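Local coordinates for translation initiation factor eif-2b-like protein (Chaetomium thermophilum, PDB 4ZEO) that probably serves in translation initiation as the delta subunit of eIF2B, the complex that exchanges GDP for GTP on eIF2, at residues I286-G290 with T312-D316; R293-T298 with V390-T394. All coordinates share one frame; numbering follows the deposited sequence.

Interaction 1: residues I286-G290 with T312-D316; sequences IVTYG and TVLDD
V287 lies against L314, and Y289 leans along the end of the neighbouring strand, where strands 285-289 and 310-314 run side by side in the parallel sheet of a Rossmann-like fold. With the intervening helix 293-304 they form a beta-alpha-beta crossover unit. The backbones are joined by T312 N to I286 O, T288 N to T312 O, L314 N to T288 O and G290 N to L314 O, the last at 2.8 Å. On the face shared by V287, T312, Y289 and L314, the CG1 methyl of V287 meets L314 CD1 diagonally at 3.8 Å. Flat, broad Y289 suits the strand end: with CG anti to the backbone N (chi1 179°), its ring extends forward beside L314, and L314 CB lies in the ring plane at the edge, 4.0 Å from Y289 CD1. V377 of helix 374-384 packs on both residues. Farther along, CE1 of the Y289 ring comes within 3.5 Å of D315 C, and OH passes D316 CB while its hydroxyl hydrogen-bonds to S372 O. T288 and V313 face the other side of the sheet, their CG2 methyls 4.3 Å apart. The beta-branched T288 fits a strand and also satisfies its buried hydroxyl, because chi1 of -163° turns OG1 to F356 O in the adjoining strand. Beyond the strands, D315 binds Y338 OH through OD1. G290 has a positive phi of 66°, readily adopted by glycine, and its CA lies 3.5 Å from D315 OD2.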
loop_
_atom_site.group_PDB
_atom_site.type_symbol
_atom_site.label_atom_id
_atom_site.label_comp_id
_atom_site.label_asym_id
_atom_site.label_seq_id
_atom_site.Cartn_x
_atom_site.Cartn_y
_atom_site.Cartn_z
ATOM N N ILE A 286 20.377 -8.896 -3.704
ATOM C CA ILE A 286 18.965 -8.580 -3.791
ATOM C C ILE A 286 18.681 -7.774 -5.041
ATOM O O ILE A 286 19.437 -6.860 -5.366
ATOM C CB ILE A 286 18.481 -7.767 -2.563
ATOM C CG1 ILE A 286 18.986 -8.402 -1.260
ATOM C CG2 ILE A 286 16.983 -7.636 -2.591
ATOM C CD1 ILE A 286 18.291 -9.691 -0.916
ATOM N N VAL A 287 17.601 -8.119 -5.736
ATOM C CA VAL A 287 17.165 -7.355 -6.889
ATOM C C VAL A 287 15.811 -6.705 -6.602
ATOM O O VAL A 287 14.927 -7.307 -5.990
ATOM C CB VAL A 287 17.068 -8.234 -8.153
ATOM C CG1 VAL A 287 16.655 -7.374 -9.355
ATOM C CG2 VAL A 287 18.413 -8.941 -8.423
ATOM N N THR A 288 15.662 -5.441 -6.968
ATOM C CA THR A 288 14.351 -4.831 -6.863
ATOM C C THR A 288 14.160 -3.863 -8.021
ATOM O O THR A 288 15.115 -3.583 -8.770
ATOM C CB THR A 288 14.131 -4.145 -5.499
ATOM O OG1 THR A 288 12.728 -3.925 -5.320
ATOM C CG2 THR A 288 14.889 -2.817 -5.409
ATOM N N TYR A 289 12.915 -3.413 -8.198
ATOM C CA TYR A 289 12.532 -2.555 -9.318
ATOM C C TYR A 289 11.870 -1.264 -8.842
ATOM O O TYR A 289 10.844 -1.290 -8.160
ATOM C CB TYR A 289 11.593 -3.318 -10.246
ATOM C CG TYR A 289 11.094 -2.562 -11.448
ATOM C CD1 TYR A 289 11.967 -2.159 -12.455
ATOM C CD2 TYR A 289 9.746 -2.244 -11.579
ATOM C CE1 TYR A 289 11.511 -1.476 -13.570
ATOM C CE2 TYR A 289 9.280 -1.559 -12.682
ATOM C CZ TYR A 289 10.167 -1.183 -13.682
ATOM O OH TYR A 289 9.703 -0.505 -14.795
ATOM N N GLY A 290 12.456 -0.132 -9.228
ATOM C CA GLY A 290 11.949 1.165 -8.850
ATOM C C GLY A 290 12.079 1.364 -7.361
ATOM O O GLY A 290 12.912 0.732 -6.711
ATOM N N THR A 312 20.728 -4.712 -6.334
ATOM C CA THR A 312 20.624 -4.265 -7.702
ATOM C C THR A 312 19.292 -3.569 -7.836
ATOM O O THR A 312 18.253 -4.134 -7.524
ATOM C CB THR A 312 20.739 -5.436 -8.719
ATOM O OG1 THR A 312 22.075 -5.947 -8.709
ATOM C CG2 THR A 312 20.405 -4.968 -10.139
ATOM N N VAL A 313 19.332 -2.314 -8.262
ATOM C CA VAL A 313 18.110 -1.555 -8.458
ATOM C C VAL A 313 17.880 -1.302 -9.930
ATOM O O VAL A 313 18.685 -0.659 -10.602
ATOM C CB VAL A 313 18.136 -0.220 -7.688
ATOM C CG1 VAL A 313 16.824 0.520 -7.882
ATOM C CG2 VAL A 313 18.371 -0.481 -6.207
ATOM N N LEU A 314 16.765 -1.827 -10.417
ATOM C CA LEU A 314 16.383 -1.689 -11.808
ATOM C C LEU A 314 15.341 -0.578 -11.879
ATOM O O LEU A 314 14.688 -0.296 -10.867
ATOM C CB LEU A 314 15.827 -3.012 -12.334
ATOM C CG LEU A 314 16.726 -4.261 -12.288
ATOM C CD1 LEU A 314 15.917 -5.520 -12.554
ATOM C CD2 LEU A 314 17.829 -4.165 -13.297
ATOM N N ASP A 315 15.192 0.092 -13.025
ATOM C CA ASP A 315 14.238 1.193 -13.059
ATOM C C ASP A 315 13.438 1.288 -14.340
ATOM O O ASP A 315 13.710 0.590 -15.320
ATOM C CB ASP A 315 14.946 2.532 -12.837
ATOM C CG ASP A 315 14.191 3.444 -11.855
ATOM O OD1 ASP A 315 14.801 4.434 -11.412
ATOM O OD2 ASP A 315 12.997 3.189 -11.546
ATOM N N ASP A 316 12.418 2.139 -14.291
ATOM C CA ASP A 316 11.668 2.575 -15.458
ATOM C C ASP A 316 12.338 3.874 -15.905
ATOM O O ASP A 316 12.395 4.826 -15.128
ATOM C CB ASP A 316 10.192 2.787 -15.089
ATOM C CG ASP A 316 9.313 3.181 -16.276
ATOM O OD1 ASP A 316 9.781 3.829 -17.234
ATOM O OD2 ASP A 316 8.112 2.870 -16.222
#

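Interaction 2: residues R293-T298 with V390-T394; sequences RLVEKT and VLCET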
loop_
_atom_site.group_PDB
_atom_site.type_symbol
_atom_site.label_atom_id
_atom_site.label_comp_id
_atom_site.label_asym_id
_atom_site.label_seq_id
_atom_site.Cartn_x
_atom_site.Cartn_y
_atom_site.Cartn_z
ATOM N N ARG A 293 8.221 1.516 -0.943
ATOM C CA ARG A 293 8.468 1.778 0.475
ATOM C C ARG A 293 8.725 0.505 1.317
ATOM O O ARG A 293 9.628 0.478 2.141
ATOM C CB ARG A 293 7.272 2.557 1.040
ATOM C CG ARG A 293 7.280 2.803 2.533
ATOM C CD ARG A 293 5.918 3.361 2.996
ATOM N NE ARG A 293 4.840 2.612 2.351
ATOM C CZ ARG A 293 4.226 1.571 2.900
ATOM N NH1 ARG A 293 3.268 0.924 2.237
ATOM N NH2 ARG A 293 4.579 1.171 4.116
ATOM N N LEU A 294 7.951 -0.555 1.103
ATOM C CA LEU A 294 8.151 -1.778 1.873
ATOM C C LEU A 294 9.531 -2.394 1.576
ATOM O O LEU A 294 10.206 -2.881 2.491
ATOM C CB LEU A 294 7.041 -2.783 1.588
ATOM C CG LEU A 294 5.651 -2.437 2.115
ATOM C CD1 LEU A 294 4.683 -3.564 1.805
ATOM C CD2 LEU A 294 5.694 -2.178 3.610
ATOM N N VAL A 295 9.946 -2.370 0.306
ATOM C CA VAL A 295 11.253 -2.886 -0.075
ATOM C C VAL A 295 12.375 -2.061 0.561
ATOM O O VAL A 295 13.306 -2.596 1.148
ATOM C CB VAL A 295 11.411 -2.911 -1.614
ATOM C CG1 VAL A 295 12.850 -3.247 -2.026
ATOM C CG2 VAL A 295 10.414 -3.874 -2.229
ATOM N N GLU A 296 12.236 -0.750 0.494
ATOM C CA GLU A 296 13.193 0.168 1.097
ATOM C C GLU A 296 13.355 -0.063 2.606
ATOM O O GLU A 296 14.485 -0.114 3.107
ATOM C CB GLU A 296 12.763 1.616 0.818
ATOM C CG GLU A 296 13.675 2.694 1.392
ATOM C CD GLU A 296 13.335 4.071 0.847
ATOM O OE1 GLU A 296 12.598 4.158 -0.159
ATOM O OE2 GLU A 296 13.797 5.076 1.419
ATOM N N LYS A 297 12.227 -0.206 3.308
ATOM C CA LYS A 297 12.220 -0.439 4.753
ATOM C C LYS A 297 12.900 -1.746 5.120
ATOM O O LYS A 297 13.640 -1.830 6.125
ATOM C CB LYS A 297 10.788 -0.464 5.301
ATOM C CG LYS A 297 10.011 0.849 5.272
ATOM C CD LYS A 297 10.592 1.930 6.125
ATOM C CE LYS A 297 9.732 3.205 6.017
ATOM N NZ LYS A 297 10.269 4.345 6.835
ATOM N N THR A 298 12.648 -2.762 4.304
ATOM C CA THR A 298 13.220 -4.084 4.521
ATOM C C THR A 298 14.729 -4.060 4.399
ATOM O O THR A 298 15.444 -4.572 5.274
ATOM C CB THR A 298 12.670 -5.095 3.536
ATOM O OG1 THR A 298 11.264 -5.250 3.762
ATOM C CG2 THR A 298 13.372 -6.424 3.716
ATOM N N VAL A 390 7.166 -10.987 -2.823
ATOM C CA VAL A 390 6.332 -9.802 -2.887
ATOM C C VAL A 390 5.925 -9.395 -1.482
ATOM O O VAL A 390 5.480 -10.230 -0.691
ATOM C CB VAL A 390 5.081 -10.030 -3.747
ATOM C CG1 VAL A 390 4.088 -8.864 -3.580
ATOM C CG2 VAL A 390 5.468 -10.246 -5.204
ATOM N N LEU A 391 6.111 -8.115 -1.179
ATOM C CA LEU A 391 5.782 -7.526 0.129
ATOM C C LEU A 391 4.527 -6.679 0.018
ATOM O O LEU A 391 4.458 -5.760 -0.808
ATOM C CB LEU A 391 6.926 -6.669 0.638
ATOM C CG LEU A 391 8.325 -7.294 0.602
ATOM C CD1 LEU A 391 9.403 -6.287 1.042
ATOM C CD2 LEU A 391 8.355 -8.551 1.472
ATOM N N CYS A 392 3.516 -7.001 0.818
ATOM C CA CYS A 392 2.249 -6.294 0.698
ATOM C C CYS A 392 1.365 -6.407 1.954
ATOM O O CYS A 392 1.247 -7.478 2.552
ATOM C CB CYS A 392 1.521 -6.840 -0.548
ATOM S SG CYS A 392 0.079 -5.943 -1.100
ATOM N N GLU A 393 0.690 -5.318 2.296
ATOM C CA GLU A 393 -0.218 -5.295 3.443
ATOM C C GLU A 393 -1.498 -6.024 3.049
ATOM O O GLU A 393 -1.920 -5.952 1.902
ATOM C CB GLU A 393 -0.526 -3.845 3.874
ATOM C CG GLU A 393 0.702 -3.044 4.279
ATOM C CD GLU A 393 1.403 -2.307 3.108
ATOM O OE1 GLU A 393 1.192 -2.655 1.911
ATOM O OE2 GLU A 393 2.167 -1.360 3.398
ATOM N N THR A 394 -2.135 -6.676 4.011
ATOM C CA THR A 394 -3.335 -7.464 3.740
ATOM C C THR A 394 -4.469 -6.600 3.215
ATOM O O THR A 394 -5.294 -7.074 2.442
ATOM C CB THR A 394 -3.844 -8.217 5.004
ATOM O OG1 THR A 394 -4.139 -7.282 6.044
ATOM C CG2 THR A 394 -2.824 -9.184 5.488
HETATM O O HOH W 1 2.539 -0.183 5.561
#
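A bend at chi3 of R293 (44°) and another at chi2 of E393 (88°) bring their charged ends together: the first turns the guanidinium toward the loop after strand 387-391, the second swings the carboxylate toward helix 293-304. R293 NH1 then donates to E393 OE2 at 2.8 Å, almost straight at 173°. The oxygen lies at the guanidinium edge and uses its syn lone pair, and the two flat groups are nearly coplanar, as suits a salt bridge. A water accepts from R293 NH2 and donates to the same OE2, adding a second route between the partners. Arginine fits here because its several N-H groups allow NH2 to reach E269 of helix 246-277 as well.

Next to the ion pair the contact is apolar, formed where strand 387-391 of the Rossmann-like sheet ends against the first turns of the helix. L294 points its CB at L391 CB, 4.0 Å away, while its CD1 methyl reaches over to L391 O at 3.4 Å and lies 3.6 Å from E393 OE1. The leucine thus fills the angle between strand and carboxylate. L391 answers with CD1, which rests against V295 CG2 (4.2 Å) and T298 OG1 (3.5 Å) on the helix, and the strand leucine also touches A276 of helix 246-277. Threonine is accommodated at this buried place because OG1 donates to L294 O one turn back, at 2.9 Å; T298 N reaches that carbonyl from the opposite face.

The buried E393 carboxylate therefore has a cation and a water as partners, and because both meet OE2 they would be expected to favour its charged form in this buried place.

How the interactions relate
Both contacts are largely buried and belong to the same Rossmann-like sheet, but they join it differently. Interaction 1 ties neighbouring strands 285-289 and 310-314 to each other by backbone hydrogen bonds, whereas interaction 2 sets the helix that connects those strands against the end of strand 387-391, two places along the sheet from 285-289. Interaction 2 lies nearer the centre of the chain and next to helix 246-277; its chemistry is leucine packing beside a salt bridge, with R293 partly exposed. Their centres are 14 Å apart, and they meet directly where T288 OG1 packs on V295 CG1 at 3.4 Å, strand against crossover helix.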